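Local structure of deoxyhypusine synthase, putative (Entamoeba histolytica, 7L9R) at residues B[262-270]-B[287-295]. The protein probably acts as a deoxyhypusine synthase, the NAD-dependent transferase that makes deoxyhypusine from a lysine side chain using spermidine. Residues are numbered along the deposited sequence; the frame is centred on the assembly and turned at random.
Sequences ETGVIILGG and ADFAVYINT
Thr263 and Asp288 owe their meeting to two first torsions: chi1 of 64° sets Thr263 OG1 between its own backbone N and carbonyl carbon, and chi1 of -62° lays the Asp288 carboxylate beside its own N. Two reciprocal hydrogen bonds result. Thr263 N reaches Asp288 OD2 at 3.0 Å through the lone pair directed away from OD1. Asp288 N reaches Thr263 OG1 at 3.1 Å, nearly straight. The Glu262 carboxylate stacks on that of Asp288, their planes 18° apart. With Glu262 OE1 3.5 Å from Asp288 OD2, two acceptors face each other, which may raise the proton affinity of one of them.

Beyond this end, strands 262-268 and 289-294 run parallel, their axes almost exactly aligned. Val265 and Ile267 each give N-H and C=O to residues flanking their partners, and the ladder closes with Gly269 N to Ile293 O at 2.7 Å. On one face, Ile267 CD1 meets the edge of the Tyr292 ring, 3.6 Å from CE1 and near the ring plane. On the other, Leu268 and Ile293 lie side by side, with CD2 of Leu268 3.8 Å from CD1 of Ile293.

Both strands are interior to a six-stranded parallel sheet with the 3-2-1-4-5-6 order of a Rossmann-type fold, consistent with NAD use in this family; they are its fourth and fifth strands in chain order. Strand 262-268 bonds on its far side to strand 87-93, while 289-294 is followed by strand 322-327. Helices 51-66 and 330-339 pack on the face bearing Ile266, Leu268, Phe289, Val291 and Ile293; on the opposite face, His275 stacks on Tyr292.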
loop_
_atom_site.group_PDB
_atom_site.type_symbol
_atom_site.label_atom_id
_atom_site.label_comp_id
_atom_site.label_asym_id
_atom_site.label_seq_id
_atom_site.Cartn_x
_atom_site.Cartn_y
_atom_site.Cartn_z
ATOM N N GLU B 262 -15.331 23.165 -21.945
ATOM C CA GLU B 262 -14.647 21.879 -21.907
ATOM C C GLU B 262 -13.708 21.887 -20.707
ATOM O O GLU B 262 -13.121 22.923 -20.388
ATOM C CB GLU B 262 -13.877 21.629 -23.213
ATOM C CG GLU B 262 -13.359 20.211 -23.391
ATOM C CD GLU B 262 -14.360 19.320 -24.100
ATOM O OE1 GLU B 262 -15.530 19.733 -24.247
ATOM O OE2 GLU B 262 -13.981 18.202 -24.505
ATOM N N THR B 263 -13.574 20.737 -20.041
ATOM C CA THR B 263 -12.828 20.633 -18.790
ATOM C C THR B 263 -11.658 19.666 -18.908
ATOM O O THR B 263 -11.792 18.574 -19.469
ATOM C CB THR B 263 -13.725 20.159 -17.641
ATOM O OG1 THR B 263 -14.188 18.829 -17.913
ATOM C CG2 THR B 263 -14.911 21.078 -17.457
ATOM N N GLY B 264 -10.523 20.068 -18.357
ATOM C CA GLY B 264 -9.395 19.167 -18.184
ATOM C C GLY B 264 -8.897 19.220 -16.757
ATOM O O GLY B 264 -8.849 20.285 -16.145
ATOM N N VAL B 265 -8.507 18.060 -16.238
ATOM C CA VAL B 265 -8.129 17.935 -14.836
ATOM C C VAL B 265 -6.817 17.173 -14.742
ATOM O O VAL B 265 -6.668 16.103 -15.345
ATOM C CB VAL B 265 -9.231 17.240 -14.015
ATOM C CG1 VAL B 265 -8.735 16.903 -12.645
ATOM C CG2 VAL B 265 -10.432 18.151 -13.903
ATOM N N ILE B 266 -5.871 17.729 -13.990
ATOM C CA ILE B 266 -4.574 17.117 -13.722
ATOM C C ILE B 266 -4.377 17.153 -12.217
ATOM O O ILE B 266 -4.349 18.237 -11.618
ATOM C CB ILE B 266 -3.424 17.854 -14.432
ATOM C CG1 ILE B 266 -3.704 17.973 -15.927
ATOM C CG2 ILE B 266 -2.088 17.135 -14.192
ATOM C CD1 ILE B 266 -2.760 18.919 -16.643
ATOM N N ILE B 267 -4.249 15.980 -11.601
ATOM C CA ILE B 267 -4.158 15.879 -10.149
ATOM C C ILE B 267 -2.907 15.089 -9.799
ATOM O O ILE B 267 -2.758 13.933 -10.211
ATOM C CB ILE B 267 -5.404 15.220 -9.538
ATOM C CG1 ILE B 267 -6.654 16.021 -9.909
ATOM C CG2 ILE B 267 -5.275 15.152 -8.020
ATOM C CD1 ILE B 267 -7.939 15.370 -9.467
ATOM N N LEU B 268 -2.027 15.699 -9.022
ATOM C CA LEU B 268 -0.792 15.067 -8.594
ATOM C C LEU B 268 -0.896 14.805 -7.099
ATOM O O LEU B 268 -1.079 15.743 -6.316
ATOM C CB LEU B 268 0.405 15.962 -8.910
ATOM C CG LEU B 268 0.353 16.673 -10.262
ATOM C CD1 LEU B 268 1.512 17.650 -10.405
ATOM C CD2 LEU B 268 0.375 15.672 -11.401
ATOM N N GLY B 269 -0.779 13.533 -6.711
ATOM C CA GLY B 269 -0.868 13.129 -5.325
ATOM C C GLY B 269 -2.287 12.778 -4.918
ATOM O O GLY B 269 -3.256 12.999 -5.648
ATOM N N GLY B 270 -2.410 12.242 -3.709
ATOM C CA GLY B 270 -3.687 11.780 -3.178
ATOM C C GLY B 270 -4.220 12.735 -2.127
ATOM O O GLY B 270 -3.463 13.245 -1.295
ATOM N N ALA B 287 -14.163 14.561 -15.623
ATOM C CA ALA B 287 -13.941 15.640 -16.567
ATOM C C ALA B 287 -13.841 15.081 -17.982
ATOM O O ALA B 287 -13.730 13.871 -18.190
ATOM C CB ALA B 287 -12.674 16.412 -16.207
ATOM N N ASP B 288 -13.895 15.980 -18.970
ATOM C CA ASP B 288 -13.720 15.547 -20.354
ATOM C C ASP B 288 -12.343 14.930 -20.554
ATOM O O ASP B 288 -12.203 13.922 -21.256
ATOM C CB ASP B 288 -13.911 16.723 -21.309
ATOM C CG ASP B 288 -15.300 17.322 -21.233
ATOM O OD1 ASP B 288 -16.291 16.580 -21.426
ATOM O OD2 ASP B 288 -15.398 18.544 -20.993
ATOM N N PHE B 289 -11.318 15.522 -19.941
ATOM C CA PHE B 289 -9.960 14.998 -19.941
ATOM C C PHE B 289 -9.445 14.976 -18.508
ATOM O O PHE B 289 -9.618 15.947 -17.764
ATOM C CB PHE B 289 -9.020 15.846 -20.812
ATOM C CG PHE B 289 -9.485 16.017 -22.232
ATOM C CD1 PHE B 289 -9.372 14.978 -23.145
ATOM C CD2 PHE B 289 -10.010 17.227 -22.664
ATOM C CE1 PHE B 289 -9.791 15.136 -24.459
ATOM C CE2 PHE B 289 -10.429 17.393 -23.977
ATOM C CZ PHE B 289 -10.322 16.345 -24.875
ATOM N N ALA B 290 -8.800 13.879 -18.119
ATOM C CA ALA B 290 -8.324 13.765 -16.748
ATOM C C ALA B 290 -7.031 12.966 -16.708
ATOM O O ALA B 290 -6.906 11.932 -17.369
ATOM C CB ALA B 290 -9.374 13.118 -15.835
ATOM N N VAL B 291 -6.072 13.467 -15.936
ATOM C CA VAL B 291 -4.809 12.789 -15.682
ATOM C C VAL B 291 -4.602 12.760 -14.176
ATOM O O VAL B 291 -4.602 13.816 -13.528
ATOM C CB VAL B 291 -3.631 13.486 -16.384
ATOM C CG1 VAL B 291 -2.294 12.879 -15.947
ATOM C CG2 VAL B 291 -3.798 13.388 -17.891
ATOM N N TYR B 292 -4.437 11.563 -13.618
ATOM C CA TYR B 292 -4.205 11.385 -12.193
ATOM C C TYR B 292 -2.847 10.722 -12.020
ATOM O O TYR B 292 -2.578 9.690 -12.644
ATOM C CB TYR B 292 -5.306 10.529 -11.541
ATOM C CG TYR B 292 -6.721 10.976 -11.851
ATOM C CD1 TYR B 292 -7.297 12.054 -11.191
ATOM C CD2 TYR B 292 -7.492 10.303 -12.792
ATOM C CE1 TYR B 292 -8.597 12.462 -11.475
ATOM C CE2 TYR B 292 -8.795 10.698 -13.077
ATOM C CZ TYR B 292 -9.343 11.778 -12.416
ATOM O OH TYR B 292 -10.637 12.175 -12.701
ATOM N N ILE B 293 -1.991 11.315 -11.190
ATOM C CA ILE B 293 -0.640 10.812 -10.957
ATOM C C ILE B 293 -0.405 10.750 -9.457
ATOM O O ILE B 293 -0.383 11.791 -8.788
ATOM C CB ILE B 293 0.432 11.697 -11.621
ATOM C CG1 ILE B 293 0.133 11.905 -13.105
ATOM C CG2 ILE B 293 1.817 11.100 -11.425
ATOM C CD1 ILE B 293 1.101 12.842 -13.781
ATOM N N ASN B 294 -0.199 9.546 -8.932
ATOM C CA ASN B 294 0.206 9.399 -7.539
ATOM C C ASN B 294 0.771 8.003 -7.319
ATOM O O ASN B 294 0.652 7.115 -8.165
ATOM C CB ASN B 294 -0.958 9.675 -6.579
ATOM C CG ASN B 294 -2.190 8.869 -6.913
ATOM O OD1 ASN B 294 -2.240 7.664 -6.670
ATOM N ND2 ASN B 294 -3.202 9.533 -7.462
ATOM N N THR B 295 1.362 7.814 -6.143
ATOM C CA THR B 295 1.966 6.539 -5.782
ATOM C C THR B 295 0.969 5.560 -5.176
ATOM O O THR B 295 1.308 4.384 -5.008
ATOM C CB THR B 295 3.126 6.758 -4.799
ATOM O OG1 THR B 295 2.661 7.491 -3.655
ATOM C CG2 THR B 295 4.267 7.527 -5.474
#